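Local coordinates for poly-beta-1,6-N-acetyl-D-glucosamine export protein (Escherichia coli, PDB 4Y25) that exports the biofilm polysaccharide poly-beta-1,6-N-acetyl-D-glucosamine across the outer membrane, here as its C-terminal beta-barrel domain, at residues Ile18-Gly26 against Tyr279-Leu287. Numbering follows the deposited sequence.
Sequences IDAEGPDSG and YDGDREHNL
The carbonyl oxygen of L287 takes two backbone donors from the same face of its plane: I18 N at 2.8 Å and D19 N at 3.1 Å. I18 and D19 both stand opposite L287, which makes a classic beta bulge. It lies where the first strand of the 16-strand barrel, 8-20, meets the last, 283-297, in antiparallel order. This pairing is part of the seam that closes the barrel. L287 N returns a bond to D19 O, and E21 N bonds H285 O at 3.2 Å. Between them, A20 and N286 form a non-hydrogen-bonded pair.

D19 and L287 send side chains to one face of the sheet, A20 and N286 to the other. Beside the bulge, CD2 of L287 packs on CB and CG2 of I18. With CG of D19 anti to the backbone N (chi1 -175°), the carboxylate reaches the H285 ring. OD2 of D19 lies in the plane of that ring, at its CE1 edge, while the carboxylate is turned 79° from the ring. The carboxylate of E21 lies near the same ring, with OE2 3.2 Å from H285 NE2. The E284 carboxylate lies beside that of E21, with the two planes 87° apart.

Within the A20-N286 pair, N286 OD1 touches CB of A20. It also accepts a weak bond from G22 N, in the loop that follows strand 8-20. This loop then passes Y279, whose ring also meets Y204 edge-to-face. P23 covers one face of the Y279 ring in a CH-pi contact, its CD 3.4 Å from the ring centroid.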
loop_
_atom_site.group_PDB
_atom_site.type_symbol
_atom_site.label_atom_id
_atom_site.label_comp_id
_atom_site.label_asym_id
_atom_site.label_seq_id
_atom_site.Cartn_x
_atom_site.Cartn_y
_atom_site.Cartn_z
ATOM N N ILE A 18 7.460 7.024 14.031
ATOM C CA ILE A 18 7.796 7.975 15.080
ATOM C C ILE A 18 7.715 7.272 16.429
ATOM O O ILE A 18 8.650 7.315 17.229
ATOM C CB ILE A 18 6.855 9.197 15.064
ATOM C CG1 ILE A 18 6.723 9.751 13.644
ATOM C CG2 ILE A 18 7.350 10.267 16.020
ATOM C CD1 ILE A 18 8.038 10.147 13.029
ATOM N N ASP A 19 6.583 6.624 16.671
ATOM C CA ASP A 19 6.408 5.764 17.832
ATOM C C ASP A 19 5.352 4.715 17.517
ATOM O O ASP A 19 4.154 4.957 17.678
ATOM C CB ASP A 19 6.012 6.571 19.068
ATOM C CG ASP A 19 5.947 5.719 20.323
ATOM O OD1 ASP A 19 6.569 4.636 20.345
ATOM O OD2 ASP A 19 5.275 6.136 21.289
ATOM N N ALA A 20 5.804 3.555 17.052
ATOM C CA ALA A 20 4.900 2.470 16.694
ATOM C C ALA A 20 4.982 1.335 17.708
ATOM O O ALA A 20 5.802 0.426 17.571
ATOM C CB ALA A 20 5.214 1.961 15.298
ATOM N N GLU A 21 4.123 1.388 18.720
ATOM C CA GLU A 21 4.135 0.392 19.785
ATOM C C GLU A 21 3.303 -0.836 19.419
ATOM O O GLU A 21 2.961 -1.647 20.279
ATOM C CB GLU A 21 3.639 1.013 21.095
ATOM C CG GLU A 21 4.533 2.143 21.600
ATOM C CD GLU A 21 3.914 2.933 22.739
ATOM O OE1 GLU A 21 2.872 2.505 23.273
ATOM O OE2 GLU A 21 4.476 3.990 23.100
ATOM N N GLY A 22 2.996 -0.970 18.130
ATOM C CA GLY A 22 2.256 -2.112 17.625
ATOM C C GLY A 22 3.065 -3.395 17.665
ATOM O O GLY A 22 4.265 -3.366 17.938
ATOM N N PRO A 23 2.410 -4.533 17.387
ATOM C CA PRO A 23 3.010 -5.868 17.497
ATOM C C PRO A 23 3.913 -6.281 16.332
ATOM O O PRO A 23 4.895 -6.980 16.573
ATOM C CB PRO A 23 1.787 -6.784 17.570
ATOM C CG PRO A 23 0.758 -6.070 16.789
ATOM C CD PRO A 23 0.978 -4.603 17.052
ATOM N N ASP A 24 3.600 -5.884 15.103
ATOM C CA ASP A 24 4.456 -6.270 13.983
ATOM C C ASP A 24 5.263 -5.087 13.449
ATOM O O ASP A 24 5.479 -4.963 12.243
ATOM C CB ASP A 24 3.635 -6.922 12.860
ATOM C CG ASP A 24 2.568 -6.006 12.287
ATOM O OD1 ASP A 24 2.368 -4.896 12.823
ATOM O OD2 ASP A 24 1.926 -6.408 11.293
ATOM N N SER A 25 5.703 -4.229 14.366
ATOM C CA SER A 25 6.647 -3.158 14.061
ATOM C C SER A 25 7.197 -2.569 15.356
ATOM O O SER A 25 6.449 -2.335 16.307
ATOM C CB SER A 25 5.993 -2.055 13.221
ATOM O OG SER A 25 4.956 -1.404 13.935
ATOM N N GLY A 26 8.506 -2.339 15.390
ATOM C CA GLY A 26 9.130 -1.676 16.521
ATOM C C GLY A 26 8.729 -0.215 16.548
ATOM O O GLY A 26 8.101 0.269 15.606
ATOM N N TYR A 279 -4.729 -5.059 19.623
ATOM C CA TYR A 279 -3.991 -6.250 19.211
ATOM C C TYR A 279 -3.930 -7.234 20.377
ATOM O O TYR A 279 -3.249 -6.975 21.371
ATOM C CB TYR A 279 -2.568 -5.906 18.764
ATOM C CG TYR A 279 -2.448 -4.842 17.693
ATOM C CD1 TYR A 279 -2.504 -5.174 16.342
ATOM C CD2 TYR A 279 -2.243 -3.510 18.034
ATOM C CE1 TYR A 279 -2.374 -4.204 15.362
ATOM C CE2 TYR A 279 -2.112 -2.535 17.063
ATOM C CZ TYR A 279 -2.178 -2.885 15.730
ATOM O OH TYR A 279 -2.050 -1.909 14.765
ATOM N N ASP A 280 -4.633 -8.357 20.250
ATOM C CA ASP A 280 -4.690 -9.370 21.306
ATOM C C ASP A 280 -5.101 -8.783 22.655
ATOM O O ASP A 280 -4.473 -9.061 23.676
ATOM C CB ASP A 280 -3.341 -10.082 21.454
ATOM C CG ASP A 280 -3.062 -11.051 20.326
ATOM O OD1 ASP A 280 -4.019 -11.439 19.622
ATOM O OD2 ASP A 280 -1.886 -11.433 20.150
ATOM N N GLY A 281 -6.154 -7.974 22.658
ATOM C CA GLY A 281 -6.651 -7.408 23.897
ATOM C C GLY A 281 -6.901 -5.916 23.832
ATOM O O GLY A 281 -7.871 -5.469 23.219
ATOM N N ASP A 282 -6.027 -5.142 24.468
ATOM C CA ASP A 282 -6.218 -3.699 24.542
ATOM C C ASP A 282 -5.380 -2.972 23.489
ATOM O O ASP A 282 -4.423 -3.520 22.943
ATOM C CB ASP A 282 -5.894 -3.187 25.951
ATOM C CG ASP A 282 -6.180 -1.703 26.118
ATOM O OD1 ASP A 282 -7.361 -1.306 26.012
ATOM O OD2 ASP A 282 -5.224 -0.936 26.359
ATOM N N ARG A 283 -5.759 -1.727 23.227
ATOM C CA ARG A 283 -5.260 -0.953 22.101
ATOM C C ARG A 283 -3.853 -0.385 22.283
ATOM O O ARG A 283 -3.534 0.205 23.316
ATOM C CB ARG A 283 -6.236 0.190 21.825
ATOM C CG ARG A 283 -7.692 -0.245 21.875
ATOM C CD ARG A 283 -8.617 0.918 22.179
ATOM N NE ARG A 283 -8.624 1.913 21.112
ATOM C CZ ARG A 283 -8.510 3.221 21.313
ATOM N NH1 ARG A 283 -8.381 3.698 22.544
ATOM N NH2 ARG A 283 -8.529 4.054 20.283
ATOM N N GLU A 284 -3.018 -0.573 21.267
ATOM C CA GLU A 284 -1.748 0.136 21.169
ATOM C C GLU A 284 -1.830 1.155 20.035
ATOM O O GLU A 284 -2.686 1.043 19.156
ATOM C CB GLU A 284 -0.584 -0.835 20.941
ATOM C CG GLU A 284 0.021 -1.418 22.219
ATOM C CD GLU A 284 0.902 -0.432 22.981
ATOM O OE1 GLU A 284 0.790 0.792 22.755
ATOM O OE2 GLU A 284 1.718 -0.889 23.811
ATOM N N HIS A 285 -0.948 2.150 20.057
ATOM C CA HIS A 285 -1.006 3.232 19.079
ATOM C C HIS A 285 0.180 3.220 18.115
ATOM O O HIS A 285 1.305 2.902 18.498
ATOM C CB HIS A 285 -1.076 4.584 19.792
ATOM C CG HIS A 285 0.166 4.926 20.555
ATOM N ND1 HIS A 285 1.258 5.527 19.966
ATOM C CD2 HIS A 285 0.492 4.745 21.856
ATOM C CE1 HIS A 285 2.202 5.704 20.874
ATOM N NE2 HIS A 285 1.763 5.239 22.029
ATOM N N ASN A 286 -0.081 3.571 16.860
ATOM C CA ASN A 286 0.981 3.711 15.872
ATOM C C ASN A 286 1.043 5.124 15.317
ATOM O O ASN A 286 0.038 5.677 14.879
ATOM C CB ASN A 286 0.800 2.713 14.730
ATOM C CG ASN A 286 1.131 1.295 15.142
ATOM O OD1 ASN A 286 2.073 1.061 15.898
ATOM N ND2 ASN A 286 0.361 0.336 14.639
ATOM N N LEU A 287 2.234 5.706 15.349
ATOM C CA LEU A 287 2.455 7.034 14.799
ATOM C C LEU A 287 3.627 6.970 13.835
ATOM O O LEU A 287 4.730 6.578 14.216
ATOM C CB LEU A 287 2.724 8.047 15.912
ATOM C CG LEU A 287 2.881 9.507 15.484
ATOM C CD1 LEU A 287 1.539 10.087 15.058
ATOM C CD2 LEU A 287 3.500 10.331 16.600
#